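Local coordinates for putative periplasmic protein (Bacteroides vulgatus ATCC 8482, PDB 3DUE), which is of unknown function but belongs to a family of bacterial periplasmic proteins resembling beta-lactamase inhibitors, and may itself act as an inhibitor, at residues 76-81 with 102-107; 83-88 with 112-117. All coordinates share one frame; numbering follows the deposited sequence. Where two conformers were deposited one is given.

Overall arrangement
Past the N-terminal helix 15-24 and the strands that follow it, the chain enters helix 79-88 and then four antiparallel strands in succession, 94-99, 103-108, 113-117 and 122-126. Contact 1 closes a loop of 20 residues, bringing the start of the helix back against strand 103-108. Contact 2 begins later on the same helix and ends later in the sheet, closing 23 residues against strand 113-117. Because their segments alternate along the chain, the two loops cross. Their centres lie about 8 Å apart, and backbone hydrogen bonds join the two strands. Together they seat one helix on neighbouring strands of one sheet.

Contact 1 of 2, residues 76-81 with 102-107; sequences VVPDAI and HDYEVK
Tyr104, whose ring receives both Pro78 and Ile81, is held at its backbone by a probable hydrogen bond from Tyr104 N to Phe116 O on the adjacent strand. No hydrogen bond joins 76-81 to 102-107 themselves; the evidence for contact is apolar. Ile81 uses two branches. Its CG1 arm is extended (chi2 176°) and carries CD1 over one face of the phenol ring, 4.1 Å from CD1 to the Tyr104 ring centroid and 21° off the normal, which meets the criterion for a CH-pi contact. The methyl sits toward the CB end of the ring, 3.8 Å from Ile81 CD1 to Tyr104 CG. Its other branch, CG2, meets Val106 tip to tip, with Ile81 CG2 3.9 Å from Val106 CG2. Pro78, at the N-cap position, approaches the far part of the ring obliquely, and Pro78 CG lies 3.8 Å from Tyr104 CE2. Tyr104 and Val106, two residues apart on the strand, thus present their side chains on the same side of the sheet. Phe120 adds a ring nearly parallel to that of Tyr104 and also touches Pro78 and Ile81. The first turn of a helix seated on an antiparallel sheet by apolar side chains is consistent with the PepSY-like, beta-lactamase-inhibitor-like fold.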
ATOM      1  N   VAL A  76      -7.025  -3.485  -5.860  1.00 22.58           N
ATOM      2  CA  VAL A  76      -5.604  -3.519  -5.539  1.00 24.74           C
ATOM      3  C   VAL A  76      -5.149  -4.848  -4.882  1.00 25.72           C
ATOM      4  O   VAL A  76      -3.972  -5.246  -4.956  1.00 26.97           O
ATOM      5  CB  VAL A  76      -5.254  -2.322  -4.614  1.00 24.61           C
ATOM      6  CG1 VAL A  76      -3.885  -2.484  -3.929  1.00 25.30           C
ATOM      7  CG2 VAL A  76      -5.398  -1.011  -5.398  1.00 23.90           C
ATOM      8  N   VAL A  77      -6.093  -5.530  -4.270  1.00 25.41           N
ATOM      9  CA  VAL A  77      -5.808  -6.707  -3.451  1.00 25.36           C
ATOM     10  C   VAL A  77      -5.796  -8.018  -4.200  1.00 25.64           C
ATOM     11  O   VAL A  77      -6.767  -8.358  -4.891  1.00 22.57           O
ATOM     12  CB  VAL A  77      -6.841  -6.817  -2.265  1.00 24.99           C
ATOM     13  CG1 VAL A  77      -6.522  -7.964  -1.328  1.00 24.38           C
ATOM     14  CG2 VAL A  77      -6.849  -5.539  -1.470  1.00 26.50           C
ATOM     15  N   PRO A  78      -4.725  -8.800  -4.014  1.00 26.64           N
ATOM     16  CA  PRO A  78      -4.674 -10.119  -4.656  1.00 27.81           C
ATOM     17  C   PRO A  78      -5.921 -10.954  -4.312  1.00 28.03           C
ATOM     18  O   PRO A  78      -6.376 -10.957  -3.173  1.00 27.17           O
ATOM     19  CB  PRO A  78      -3.384 -10.737  -4.086  1.00 27.15           C
ATOM     20  CG  PRO A  78      -2.564  -9.575  -3.662  1.00 27.72           C
ATOM     21  CD  PRO A  78      -3.530  -8.542  -3.186  1.00 27.41           C
ATOM     22  N   ASP A  79      -6.487 -11.630  -5.304  1.00 29.26           N
ATOM     23  CA  ASP A  79      -7.690 -12.440  -5.109  1.00 29.77           C
ATOM     24  C   ASP A  79      -7.636 -13.426  -3.951  1.00 27.78           C
ATOM     25  O   ASP A  79      -8.622 -13.581  -3.232  1.00 27.33           O
ATOM     26  CB  ASP A  79      -8.053 -13.198  -6.395  1.00 33.11           C
ATOM     27  CG  ASP A  79      -8.968 -12.395  -7.308  1.00 36.40           C
ATOM     28  OD1 ASP A  79      -8.978 -11.138  -7.261  1.00 38.44           O
ATOM     29  OD2 ASP A  79      -9.711 -13.032  -8.075  1.00 40.31           O
ATOM     30  N   ALA A  80      -6.507 -14.118  -3.786  1.00 25.75           N
ATOM     31  CA  ALA A  80      -6.362 -15.097  -2.699  1.00 24.96           C
ATOM     32  C   ALA A  80      -6.596 -14.460  -1.323  1.00 23.62           C
ATOM     33  O   ALA A  80      -7.195 -15.054  -0.417  1.00 24.79           O
ATOM     34  CB  ALA A  80      -4.971 -15.748  -2.760  1.00 24.92           C
ATOM     35  N   ILE A  81      -6.109 -13.239  -1.175  1.00 23.51           N
ATOM     36  CA  ILE A  81      -6.249 -12.491   0.074  1.00 21.63           C
ATOM     37  C   ILE A  81      -7.683 -12.016   0.241  1.00 22.79           C
ATOM     38  O   ILE A  81      -8.265 -12.146   1.316  1.00 23.67           O
ATOM     39  CB  ILE A  81      -5.260 -11.315   0.106  1.00 21.18           C
ATOM     40  CG1 ILE A  81      -3.797 -11.850   0.196  1.00 19.65           C
ATOM     41  CG2 ILE A  81      -5.641 -10.359   1.257  1.00 18.70           C
ATOM     42  CD1 ILE A  81      -2.734 -10.844   0.146  1.00 19.26           C
ATOM     43  N   HIS A 102       8.808 -10.981   0.006  1.00 24.66           N
ATOM     44  CA  HIS A 102       8.564 -12.245   0.694  0.50 24.23           C
ATOM     45  C   HIS A 102       7.167 -12.401   1.280  1.00 24.29           C
ATOM     46  O   HIS A 102       6.641 -13.533   1.318  1.00 24.09           O
ATOM     47  CB  HIS A 102       9.614 -12.461   1.787  0.50 23.51           C
ATOM     48  CG  HIS A 102       9.868 -13.904   2.087  0.50 23.53           C
ATOM     49  ND1 HIS A 102       9.212 -14.592   3.086  0.50 22.82           N
ATOM     50  CD2 HIS A 102      10.707 -14.794   1.505  0.50 22.77           C
ATOM     51  CE1 HIS A 102       9.641 -15.842   3.104  0.50 23.35           C
ATOM     52  NE2 HIS A 102      10.542 -15.991   2.151  0.50 22.42           N
ATOM     53  N   ASP A 103       6.553 -11.301   1.726  1.00 23.90           N
ATOM     54  CA  ASP A 103       5.216 -11.386   2.337  1.00 24.11           C
ATOM     55  C   ASP A 103       4.317 -10.194   2.123  1.00 25.77           C
ATOM     56  O   ASP A 103       4.765  -9.123   1.692  1.00 26.60           O
ATOM     57  CB  ASP A 103       5.373 -11.544   3.842  1.00 24.73           C
ATOM     58  CG  ASP A 103       6.141 -12.802   4.214  1.00 26.06           C
ATOM     59  OD1 ASP A 103       5.532 -13.881   4.315  1.00 26.42           O
ATOM     60  OD2 ASP A 103       7.368 -12.694   4.425  1.00 26.95           O
ATOM     61  N   TYR A 104       3.042 -10.399   2.440  1.00 24.36           N
ATOM     62  CA  TYR A 104       2.059  -9.344   2.461  1.00 24.91           C
ATOM     63  C   TYR A 104       1.626  -9.260   3.930  1.00 24.14           C
ATOM     64  O   TYR A 104       1.651 -10.255   4.658  1.00 23.33           O
ATOM     65  CB  TYR A 104       0.806  -9.670   1.634  1.00 26.06           C
ATOM     66  CG  TYR A 104       0.967  -9.963   0.171  1.00 26.08           C
ATOM     67  CD1 TYR A 104       1.222 -11.252  -0.258  1.00 27.23           C
ATOM     68  CD2 TYR A 104       0.764  -8.975  -0.798  1.00 27.19           C
ATOM     69  CE1 TYR A 104       1.323 -11.549  -1.586  1.00 26.77           C
ATOM     70  CE2 TYR A 104       0.892  -9.272  -2.151  1.00 26.33           C
ATOM     71  CZ  TYR A 104       1.158 -10.572  -2.522  1.00 26.94           C
ATOM     72  OH  TYR A 104       1.279 -10.953  -3.854  1.00 27.37           O
ATOM     73  N   GLU A 105       1.301  -8.061   4.383  1.00 24.49           N
ATOM     74  CA  GLU A 105       0.729  -7.852   5.706  1.00 25.74           C
ATOM     75  C   GLU A 105      -0.562  -7.068   5.488  1.00 22.71           C
ATOM     76  O   GLU A 105      -0.538  -6.029   4.878  1.00 20.33           O
ATOM     77  CB  GLU A 105       1.661  -7.065   6.627  1.00 28.77           C
ATOM     78  CG  GLU A 105       3.000  -7.788   6.838  1.00 31.69           C
ATOM     79  CD  GLU A 105       3.808  -7.323   8.042  1.00 34.40           C
ATOM     80  OE1 GLU A 105       3.316  -6.459   8.820  1.00 38.96           O
ATOM     81  OE2 GLU A 105       4.939  -7.884   8.236  1.00 38.38           O
ATOM     82  N   VAL A 106      -1.659  -7.558   6.013  1.00 20.50           N
ATOM     83  CA  VAL A 106      -2.958  -6.950   5.828  1.00 23.28           C
ATOM     84  C   VAL A 106      -3.532  -6.492   7.169  1.00 22.15           C
ATOM     85  O   VAL A 106      -3.507  -7.259   8.131  1.00 21.35           O
ATOM     86  CB  VAL A 106      -3.883  -8.017   5.213  1.00 24.44           C
ATOM     87  CG1 VAL A 106      -5.304  -7.647   5.391  1.00 25.37           C
ATOM     88  CG2 VAL A 106      -3.472  -8.271   3.738  1.00 24.22           C
ATOM     89  N   LYS A 107      -4.062  -5.269   7.239  1.00 22.60           N
ATOM     90  CA  LYS A 107      -4.699  -4.791   8.466  1.00 22.03           C
ATOM     91  C   LYS A 107      -6.163  -4.476   8.221  1.00 21.12           C
ATOM     92  O   LYS A 107      -6.487  -3.697   7.347  1.00 20.88           O
ATOM     93  CB  LYS A 107      -3.974  -3.601   9.074  1.00 25.34           C
ATOM     94  CG  LYS A 107      -2.644  -3.993   9.824  1.00 28.25           C
TER

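Contact 2 of 2, residues 83-88 with 112-117; sequences KYVATN and WEIKFD
Tyr84 meets Phe116 from its first side-chain carbon onward, with Tyr84 CB 4.2 Å from Phe116 CE2. With CG anti to the backbone N (chi1 -178°), the phenol ring swings out from the helix and meets the Phe116 side chain obliquely. Tyr84 CG comes 4.1 Å from Phe116 CE2, and Tyr84 CD1 lies 4.0 Å from Phe116 CZ. One position further, Tyr84 CE1 has the methyl CD1 of Ile114 at 4.4 Å, lying at the ring edge near its plane. The contact therefore falls on the CB end and one flank of the ring, and no atom of strand 113-117 approaches the hydroxyl OH as closely.

The two rings form an offset edge-to-face pair: their centroids are 5.6 Å apart, their planes stand at 90°, and the edge of Phe116 points toward the face of Tyr84. On the opposite face of the tyrosine, Asn88 ND2 sits over the ring centre, 3.2 Å above the plane. That amide is held there by its bond to the helix backbone, Asn88 ND2 to Tyr84 O at 2.9 Å. Tyr84 O accepts Asn88 N as well, the two donors arriving from opposite faces of its carbonyl plane. One turn of helix thus backs the ring that the strand meets in front. Ile114 joins the pieces: its CG2 lies over a face of Phe116, while its CD1 also touches Val85 CG2.

The axes of helix 83-88 and strand 113-117 come within 11.6 Å at their closest, with N-to-C directions 143° from each other. Val122 on the edge strand 122-126 touches both Tyr84 and Phe116, and Ile81, earlier on the same helix, reaches strand 103-108, so the helix rests across side chains from three successive strands.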
ATOM      1  N   LYS A  83     -10.361 -13.313  -0.937  1.00 25.08           N
ATOM      2  CA  LYS A  83     -11.158 -14.512  -0.651  1.00 24.31           C
ATOM      3  C   LYS A  83     -11.001 -14.982   0.796  1.00 23.73           C
ATOM      4  O   LYS A  83     -11.963 -15.350   1.465  1.00 23.10           O
ATOM      5  CB  LYS A  83     -10.749 -15.610  -1.625  1.00 24.04           C
ATOM      6  N   TYR A  84      -9.780 -14.939   1.304  1.00 23.22           N
ATOM      7  CA  TYR A  84      -9.534 -15.390   2.654  1.00 23.32           C
ATOM      8  C   TYR A  84     -10.221 -14.469   3.675  1.00 23.71           C
ATOM      9  O   TYR A  84     -10.863 -14.946   4.601  1.00 25.07           O
ATOM     10  CB  TYR A  84      -8.030 -15.461   2.925  1.00 23.32           C
ATOM     11  CG  TYR A  84      -7.712 -15.961   4.295  1.00 23.61           C
ATOM     12  CD1 TYR A  84      -7.661 -15.086   5.386  1.00 23.27           C
ATOM     13  CD2 TYR A  84      -7.496 -17.310   4.525  1.00 23.19           C
ATOM     14  CE1 TYR A  84      -7.378 -15.535   6.635  1.00 22.06           C
ATOM     15  CE2 TYR A  84      -7.233 -17.757   5.783  1.00 23.38           C
ATOM     16  CZ  TYR A  84      -7.167 -16.863   6.829  1.00 22.56           C
ATOM     17  OH  TYR A  84      -6.897 -17.326   8.079  1.00 23.15           O
ATOM     18  N   VAL A  85     -10.058 -13.168   3.479  1.00 23.11           N
ATOM     19  CA  VAL A  85     -10.636 -12.144   4.332  1.00 24.59           C
ATOM     20  C   VAL A  85     -12.168 -12.211   4.260  1.00 25.35           C
ATOM     21  O   VAL A  85     -12.847 -12.135   5.268  1.00 26.18           O
ATOM     22  CB  VAL A  85     -10.097 -10.748   3.907  1.00 24.55           C
ATOM     23  CG1 VAL A  85     -10.928  -9.606   4.501  1.00 23.87           C
ATOM     24  CG2 VAL A  85      -8.590 -10.649   4.255  1.00 24.06           C
ATOM     25  N   ALA A  86     -12.705 -12.358   3.058  1.00 26.33           N
ATOM     26  CA  ALA A  86     -14.170 -12.446   2.883  1.00 27.55           C
ATOM     27  C   ALA A  86     -14.751 -13.656   3.635  1.00 28.11           C
ATOM     28  O   ALA A  86     -15.766 -13.549   4.335  1.00 31.30           O
ATOM     29  CB  ALA A  86     -14.516 -12.506   1.409  1.00 26.75           C
ATOM     30  N   THR A  87     -14.103 -14.808   3.541  1.00 27.51           N
ATOM     31  CA  THR A  87     -14.574 -15.998   4.262  1.00 26.39           C
ATOM     32  C   THR A  87     -14.473 -15.847   5.789  1.00 26.31           C
ATOM     33  O   THR A  87     -15.446 -16.050   6.525  1.00 25.23           O
ATOM     34  CB  THR A  87     -13.739 -17.219   3.868  1.00 26.68           C
ATOM     35  OG1 THR A  87     -13.775 -17.389   2.448  1.00 26.20           O
ATOM     36  CG2 THR A  87     -14.217 -18.484   4.556  1.00 25.74           C
ATOM     37  N   ASN A  88     -13.287 -15.456   6.250  1.00 26.56           N
ATOM     38  CA  ASN A  88     -12.967 -15.397   7.664  1.00 26.76           C
ATOM     39  C   ASN A  88     -13.370 -14.139   8.431  1.00 27.16           C
ATOM     40  O   ASN A  88     -13.582 -14.224   9.646  1.00 26.82           O
ATOM     41  CB  ASN A  88     -11.468 -15.700   7.844  1.00 27.34           C
ATOM     42  CG  ASN A  88     -11.126 -17.118   7.419  1.00 28.44           C
ATOM     43  OD1 ASN A  88     -11.461 -18.071   8.124  1.00 29.78           O
ATOM     44  ND2 ASN A  88     -10.474 -17.273   6.264  1.00 27.24           N
ATOM     45  N   TRP A 112      -7.808  -7.029  13.325  1.00 27.80           N
ATOM     46  CA  TRP A 112      -7.009  -8.188  12.950  1.00 27.38           C
ATOM     47  C   TRP A 112      -5.954  -7.868  11.893  1.00 24.07           C
ATOM     48  O   TRP A 112      -6.226  -7.153  10.910  1.00 21.96           O
ATOM     49  CB  TRP A 112      -7.920  -9.344  12.501  1.00 30.00           C
ATOM     50  CG  TRP A 112      -8.561  -9.964  13.666  1.00 30.82           C
ATOM     51  CD1 TRP A 112      -9.775  -9.653  14.203  1.00 31.23           C
ATOM     52  CD2 TRP A 112      -7.986 -10.954  14.527  1.00 31.48           C
ATOM     53  NE1 TRP A 112     -10.009 -10.420  15.323  1.00 31.67           N
ATOM     54  CE2 TRP A 112      -8.920 -11.223  15.541  1.00 31.90           C
ATOM     55  CE3 TRP A 112      -6.776 -11.650  14.523  1.00 31.64           C
ATOM     56  CZ2 TRP A 112      -8.678 -12.156  16.558  1.00 31.64           C
ATOM     57  CZ3 TRP A 112      -6.537 -12.577  15.518  1.00 31.48           C
ATOM     58  CH2 TRP A 112      -7.488 -12.828  16.522  1.00 31.17           C
ATOM     59  N   GLU A 113      -4.752  -8.417  12.115  1.00 21.34           N
ATOM     60  CA  GLU A 113      -3.623  -8.304  11.211  1.00 23.43           C
ATOM     61  C   GLU A 113      -3.210  -9.700  10.728  1.00 22.11           C
ATOM     62  O   GLU A 113      -3.065 -10.605  11.510  1.00 19.99           O
ATOM     63  CB  GLU A 113      -2.440  -7.669  11.924  1.00 25.87           C
ATOM     64  CG  GLU A 113      -2.759  -6.307  12.464  1.00 28.31           C
ATOM     65  CD  GLU A 113      -1.552  -5.639  13.118  1.00 31.19           C
ATOM     66  OE1 GLU A 113      -0.468  -5.631  12.492  1.00 35.30           O
ATOM     67  OE2 GLU A 113      -1.693  -5.110  14.229  1.00 30.86           O
ATOM     68  N   ILE A 114      -3.026  -9.854   9.430  1.00 21.27           N
ATOM     69  CA  ILE A 114      -2.722 -11.132   8.855  1.00 19.65           C
ATOM     70  C   ILE A 114      -1.522 -11.011   7.888  1.00 21.22           C
ATOM     71  O   ILE A 114      -1.475 -10.102   7.024  1.00 20.98           O
ATOM     72  CB  ILE A 114      -3.945 -11.676   8.051  1.00 20.85           C
ATOM     73  CG1 ILE A 114      -5.241 -11.629   8.892  1.00 21.58           C
ATOM     74  CG2 ILE A 114      -3.645 -13.100   7.524  1.00 17.89           C
ATOM     75  CD1 ILE A 114      -6.490 -11.483   8.066  1.00 24.21           C
ATOM     76  N   LYS A 115      -0.572 -11.936   8.055  1.00 21.31           N
ATOM     77  CA  LYS A 115       0.605 -12.042   7.230  1.00 22.35           C
ATOM     78  C   LYS A 115       0.482 -13.252   6.306  1.00 20.91           C
ATOM     79  O   LYS A 115       0.254 -14.378   6.761  1.00 18.29           O
ATOM     80  CB  LYS A 115       1.844 -12.234   8.099  1.00 23.78           C
ATOM     81  CG  LYS A 115       3.156 -12.190   7.322  1.00 25.78           C
ATOM     82  CD  LYS A 115       4.331 -12.577   8.255  1.00 26.80           C
ATOM     83  CE  LYS A 115       5.701 -12.326   7.607  1.00 28.39           C
ATOM     84  NZ  LYS A 115       6.832 -12.900   8.454  1.00 27.73           N
ATOM     85  N   PHE A 116       0.684 -13.022   5.020  1.00 19.53           N
ATOM     86  CA  PHE A 116       0.651 -14.076   4.018  1.00 20.99           C
ATOM     87  C   PHE A 116       2.010 -14.084   3.330  1.00 21.36           C
ATOM     88  O   PHE A 116       2.569 -13.001   3.105  1.00 21.53           O
ATOM     89  CB  PHE A 116      -0.332 -13.732   2.902  1.00 21.45           C
ATOM     90  CG  PHE A 116      -1.768 -13.556   3.316  1.00 21.71           C
ATOM     91  CD1 PHE A 116      -2.263 -12.296   3.730  1.00 22.15           C
ATOM     92  CD2 PHE A 116      -2.657 -14.597   3.187  1.00 22.32           C
ATOM     93  CE1 PHE A 116      -3.614 -12.139   4.053  1.00 22.18           C
ATOM     94  CE2 PHE A 116      -4.023 -14.434   3.519  1.00 21.80           C
ATOM     95  CZ  PHE A 116      -4.487 -13.209   3.948  1.00 22.17           C
ATOM     96  N   ASP A 117       2.516 -15.259   2.945  1.00 20.87           N
ATOM     97  CA  ASP A 117       3.741 -15.313   2.117  1.00 20.57           C
ATOM     98  C   ASP A 117       3.292 -15.105   0.668  1.00 22.59           C
ATOM     99  O   ASP A 117       2.114 -14.910   0.412  1.00 22.57           O
ATOM    100  CB  ASP A 117       4.557 -16.600   2.317  1.00 20.01           C
ATOM    101  CG  ASP A 117       3.827 -17.855   1.890  1.00 19.51           C
ATOM    102  OD1 ASP A 117       2.823 -17.739   1.149  1.00 21.42           O
ATOM    103  OD2 ASP A 117       4.278 -18.969   2.268  1.00 20.44           O
TER